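Local coordinates for probable signal peptide protein (PDB 2QGU), which binds a phospholipid and probably ferries phospholipids across the periplasm between the outer and inner membranes, at residues E175-K178 with N179-D183; Q93-Q96 with I97-F101. The protein carries 13 engineered substitutions. All blocks are in the same frame, centred on the assembly; numbering follows the deposited sequence. Where two conformers were deposited one is given.

Interaction 1 (E175-K178 with N179-D183). Engineered in segment 179-183: D183 (natural residue Glu).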
loop_
_atom_site.group_PDB
_atom_site.type_symbol
_atom_site.label_atom_id
_atom_site.label_comp_id
_atom_site.label_asym_id
_atom_site.label_seq_id
_atom_site.Cartn_x
_atom_site.Cartn_y
_atom_site.Cartn_z
ATOM N N GLU A 175 -1.556 -0.479 -10.528
ATOM C CA GLU A 175 -2.030 -0.903 -11.848
ATOM C C GLU A 175 -3.328 -1.697 -11.752
ATOM O O GLU A 175 -4.265 -1.449 -12.509
ATOM C CB GLU A 175 -0.955 -1.706 -12.594
ATOM C CG GLU A 175 -1.264 -1.967 -14.072
ATOM C CD GLU A 175 -1.238 -0.709 -14.951
ATOM O OE1 GLU A 175 -0.725 0.348 -14.517
ATOM O OE2 GLU A 175 -1.733 -0.782 -16.097
ATOM N N THR A 176 -3.390 -2.643 -10.823
ATOM C CA THR A 176 -4.608 -3.411 -10.610
ATOM C C THR A 176 -5.776 -2.477 -10.332
ATOM O O THR A 176 -6.846 -2.605 -10.940
ATOM C CB THR A 176 -4.450 -4.388 -9.445
ATOM O OG1 THR A 176 -3.371 -5.288 -9.726
ATOM C CG2 THR A 176 -5.729 -5.184 -9.219
ATOM N N TYR A 177 -5.566 -1.530 -9.423
ATOM C CA TYR A 177 -6.641 -0.618 -9.050
ATOM C C TYR A 177 -6.919 0.458 -10.089
ATOM O O TYR A 177 -8.055 0.902 -10.217
ATOM C CB TYR A 177 -6.431 -0.071 -7.637
ATOM C CG TYR A 177 -6.664 -1.160 -6.617
ATOM C CD1 TYR A 177 -7.956 -1.496 -6.213
ATOM C CD2 TYR A 177 -5.600 -1.892 -6.087
ATOM C CE1 TYR A 177 -8.183 -2.513 -5.297
ATOM C CE2 TYR A 177 -5.813 -2.912 -5.172
ATOM C CZ TYR A 177 -7.107 -3.216 -4.774
ATOM O OH TYR A 177 -7.329 -4.224 -3.873
ATOM N N LYS A 178 -5.912 0.843 -10.870
ATOM C CA LYS A 178 -6.155 1.711 -12.025
ATOM C C LYS A 178 -7.180 1.070 -12.957
ATOM O O LYS A 178 -8.147 1.723 -13.382
ATOM C CB LYS A 178 -4.859 2.004 -12.789
ATOM C CG LYS A 178 -5.035 2.973 -13.954
ATOM C CD LYS A 178 -3.734 3.122 -14.729
ATOM C CE LYS A 178 -3.946 3.860 -16.038
ATOM N NZ LYS A 178 -4.744 3.048 -17.006
ATOM N N ASN A 179 -6.984 -0.210 -13.260
ATOM C CA ASN A 179 -7.891 -0.905 -14.169
ATOM C C ASN A 179 -9.260 -1.110 -13.545
ATOM O O ASN A 179 -10.286 -0.900 -14.197
ATOM C CB ASN A 179 -7.294 -2.238 -14.621
ATOM C CG ASN A 179 -6.057 -2.063 -15.474
ATOM O OD1 ASN A 179 -5.134 -2.875 -15.404
ATOM N ND2 ASN A 179 -6.026 -1.011 -16.280
ATOM N N GLN A 180 -9.279 -1.498 -12.277
ATOM C CA GLN A 180 -10.534 -1.710 -11.563
ATOM C C GLN A 180 -11.332 -0.412 -11.476
ATOM O O GLN A 180 -12.538 -0.402 -11.747
ATOM C CB GLN A 180 -10.270 -2.278 -10.169
ATOM C CG GLN A 180 -11.518 -2.584 -9.364
ATOM C CD GLN A 180 -11.183 -3.266 -8.065
ATOM O OE1 GLN A 180 -10.771 -4.428 -8.051
ATOM N NE2 GLN A 180 -11.340 -2.550 -6.965
ATOM N N PHE A 181 -10.661 0.683 -11.120
ATOM C CA PHE A 181 -11.343 1.965 -10.953
ATOM C C PHE A 181 -11.841 2.527 -12.277
ATOM O O PHE A 181 -12.926 3.109 -12.322
ATOM C CB PHE A 181 -10.463 3.005 -10.243
ATOM C CG PHE A 181 -10.169 2.700 -8.780
ATOM C CD1 PHE A 181 -10.738 1.608 -8.115
ATOM C CD2 PHE A 181 -9.326 3.547 -8.063
ATOM C CE1 PHE A 181 -10.443 1.356 -6.757
ATOM C CE2 PHE A 181 -9.042 3.307 -6.713
ATOM C CZ PHE A 181 -9.600 2.211 -6.067
ATOM N N ALA A 182 -11.066 2.366 -13.347
ATOM C CA ALA A 182 -11.494 2.868 -14.655
ATOM C C ALA A 182 -12.772 2.156 -15.091
ATOM O O ALA A 182 -13.681 2.785 -15.648
ATOM C CB ALA A 182 -10.401 2.690 -15.698
ATOM N N ASP A 183 -12.846 0.856 -14.815
ATOM C CA ASP A 183 -14.009 0.055 -15.172
ATOM C C ASP A 183 -15.259 0.530 -14.431
ATOM O O ASP A 183 -16.325 0.682 -15.038
ATOM C CB ASP A 183 -13.728 -1.422 -14.903
ATOM C CG ASP A 183 -14.923 -2.294 -15.176
ATOM O OD1 ASP A 183 -15.300 -2.426 -16.360
ATOM O OD2 ASP A 183 -15.463 -2.844 -14.202
HETATM O O HOH W 1 -2.700 -2.977 -17.135
HETATM O O HOH W 2 -3.820 -0.080 -17.721
#

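Interaction 2 (Q93-Q96 with I97-F101)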
loop_
_atom_site.group_PDB
_atom_site.type_symbol
_atom_site.label_atom_id
_atom_site.label_comp_id
_atom_site.label_asym_id
_atom_site.label_seq_id
_atom_site.Cartn_x
_atom_site.Cartn_y
_atom_site.Cartn_z
ATOM N N GLN A 93 -13.820 14.916 -3.102
ATOM C CA GLN A 93 -13.837 13.562 -3.661
ATOM C C GLN A 93 -12.460 12.920 -3.643
ATOM O O GLN A 93 -12.335 11.734 -3.343
ATOM C CB GLN A 93 -14.400 13.557 -5.076
ATOM C CG GLN A 93 -15.917 13.636 -5.111
ATOM C CD GLN A 93 -16.460 13.797 -6.507
ATOM O OE1 GLN A 93 -15.833 14.417 -7.370
ATOM N NE2 GLN A 93 -17.638 13.232 -6.743
ATOM N N GLN A 94 -11.432 13.709 -3.949
ATOM C CA GLN A 94 -10.057 13.211 -3.932
ATOM C C GLN A 94 -9.671 12.695 -2.550
ATOM O O GLN A 94 -9.065 11.634 -2.427
ATOM C CB GLN A 94 -9.082 14.295 -4.394
ATOM C CG GLN A 94 -9.106 14.547 -5.894
ATOM C CD GLN A 94 -8.222 15.704 -6.310
ATOM O OE1 GLN A 94 -7.726 16.457 -5.470
ATOM N NE2 GLN A 94 -8.016 15.851 -7.612
ATOM N N GLN A 95 -10.044 13.432 -1.507
ATOM C CA GLN A 95 -9.780 13.003 -0.138
ATOM C C GLN A 95 -10.591 11.758 0.232
ATOM O O GLN A 95 -10.055 10.811 0.813
ATOM C CB GLN A 95 -10.052 14.139 0.856
ATOM C CG GLN A 95 -9.555 13.843 2.265
ATOM C CD GLN A 95 -8.057 13.610 2.312
ATOM O OE1 GLN A 95 -7.590 12.510 2.634
ATOM N NE2 GLN A 95 -7.293 14.638 1.974
ATOM N N GLN A 96 -11.877 11.751 -0.117
ATOM C CA GLN A 96 -12.744 10.608 0.182
ATOM C C GLN A 96 -12.258 9.335 -0.496
ATOM O O GLN A 96 -12.282 8.261 0.110
ATOM C CB GLN A 96 -14.188 10.894 -0.234
ATOM C CG GLN A 96 -14.843 12.003 0.576
ATOM C CD GLN A 96 -16.207 12.399 0.056
ATOM O OE1 GLN A 96 -16.616 12.012 -1.037
ATOM N NE2 GLN A 96 -16.920 13.191 0.844
ATOM N N ILE A 97 -11.830 9.466 -1.750
ATOM C CA ILE A 97 -11.303 8.327 -2.508
ATOM C C ILE A 97 -9.987 7.805 -1.925
ATOM O O ILE A 97 -9.823 6.596 -1.768
ATOM C CB ILE A 97 -11.215 8.639 -4.023
ATOM C CG1 ILE A 97 -12.631 8.753 -4.601
ATOM C CG2 ILE A 97 -10.433 7.555 -4.775
ATOM C CD1 ILE A 97 -12.720 9.444 -5.946
ATOM N N GLN A 98 -9.064 8.705 -1.597
ATOM C CA GLN A 98 -7.831 8.282 -0.934
ATOM C C GLN A 98 -8.128 7.534 0.367
ATOM O O GLN A 98 -7.566 6.466 0.615
ATOM C CB GLN A 98 -6.890 9.459 -0.671
ATOM C CG GLN A 98 -5.522 9.002 -0.173
ATOM C CD GLN A 98 -4.593 10.130 0.249
ATOM O OE1 GLN A 98 -3.699 9.919 1.070
ATOM N NE2 GLN A 98 -4.787 11.316 -0.311
ATOM N N ASP A 99 -9.019 8.089 1.187
ATOM C CA ASP A 99 -9.362 7.478 2.467
ATOM C C ASP A 99 -10.046 6.122 2.289
ATOM O O ASP A 99 -9.731 5.162 2.994
ATOM C CB ASP A 99 -10.241 8.418 3.296
ATOM C CG ASP A 99 -9.506 9.673 3.750
ATOM O OD1 ASP A 99 -8.269 9.748 3.600
ATOM O OD2 ASP A 99 -10.175 10.593 4.267
ATOM N N GLY A 100 -10.970 6.041 1.332
ATOM C CA GLY A 100 -11.693 4.793 1.073
ATOM C C GLY A 100 -10.806 3.711 0.480
ATOM O O GLY A 100 -10.941 2.536 0.817
ATOM N N PHE A 101 -9.914 4.118 -0.420
ATOM C CA PHE A 101 -8.936 3.219 -1.035
ATOM C C PHE A 101 -7.947 2.699 0.023
ATOM O O PHE A 101 -7.683 1.494 0.094
ATOM C CB PHE A 101 -8.248 3.975 -2.186
ATOM C CG PHE A 101 -7.276 3.163 -3.017
ATOM C CD1 PHE A 101 -7.381 1.780 -3.154
ATOM C CD2 PHE A 101 -6.281 3.830 -3.727
ATOM C CE1 PHE A 101 -6.469 1.076 -3.947
ATOM C CE2 PHE A 101 -5.370 3.139 -4.520
ATOM C CZ PHE A 101 -5.467 1.764 -4.633
#

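Interaction 1 (E175-K178 with N179-D183)
Y177 and F181, one turn apart on helix 173-188, make the apolar part of this contact. CB of Y177 sits over one face of the F181 ring, 4.3 Å from its centroid and offset toward the rim, in a CH-pi contact. The two rings lean together obliquely, their planes 59° apart; CE1 of F181 comes to the edge of the tyrosine ring, 3.8 Å from CD1 of Y177. In F181, CG lies beside the backbone N and anti to the carbonyl carbon (chi1 -68°), which swings the ring back along the helix toward Y177. Q180 runs alongside the tyrosine, pointing the same way, and its NE2 approaches CE1 of Y177 to 3.6 Å with the amide plane steeply turned from the ring.

Within the MlaC fold these residues face two other helices. Y177 packs on L104 and L105 of helix 91-114, while F181 rests on L194 and L198 of helix 191-206, where Q180 also touches F197.

Water links the polar side chains on the outer side of the helix. The carboxylate of E175 and the amide of N179 stand almost perpendicular and are bridged twice: one water donates to OE2 of E175 (2.6 Å) and to OD1 of N179; the other donates to the same OE2 and accepts from ND2 of N179 (2.8 Å). K178 NZ reaches the second water through a weak bond, its chain extended until the bend at chi4 (-69°).

The backbone supplies four successive bonds from the N-H of residue i+4 to the O of residue i, from N179 to E175 through A182 to K178, of which F181 N to Y177 O is the shortest at 2.8 Å.

Interaction 2 (Q93-Q96 with I97-F101)
I97 lies against the backbone of Q93 one turn earlier in helix 91-114. Its N donates to Q93 O at 2.8 Å, and its longer branch follows the same carbonyl, with CG1 3.2 Å and CD1 3.5 Å from Q93 O. CG1 is beside the backbone N and anti to the carbonyl carbon (chi1 -69°), a torsion that folds this branch back toward the preceding turn. I97 is buried and touches M82 of helix 74-82 and V191, V195 and L198 of helix 191-206, so this side of the helix faces a three-helix interface.

Q95 occupies the exposed side. Its CG is anti to the backbone N, and a bend at chi2 (60°) turns the terminal amide along the helix to the carboxylate of D99, the two planes 42° apart; CG of Q95 is 3.9 Å from OD2 of D99. The amide is probably modelled the wrong way round, which leaves its exact pairing with the carboxylate uncertain. In the backbone, Q95 O accepts the N-H of D99 at 2.9 Å.

Q96 contributes mainly through its main chain: its O receives the N-H of G100 at 2.9 Å, while its CB lies 3.1 Å from I97 N and the chain beyond runs extended. G100 O accepts a hydrogen bond from ND2 of N202 on helix 191-206.

The chemistry is that of an amphipathic helix, with the hydrocarbon of buried I97 turned to the neighbouring helices and the polar groups of Q95, Q96 and D99 on the exposed side, all carried on a continuous ladder of backbone bonds.

Overall arrangement
Interaction 2 comes first along the chain, on helix 91-114, and interaction 1 follows on helix 173-188, after the strands of the antiparallel sheet. Their centres lie about 15 Å apart, yet the two meet directly: F101, the last residue of interaction 2, places CE1 3.5 Å from Y177 CG and packs edge-to-face on F181. Helix 191-206 touches both, so the three helices pack together. The bound phosphatidylethanolamine lies about 9 Å from the side chain of Y177 and about 7 Å from that of Q98, consistent with a helical framework close to the lipid site rather than direct lipid contact.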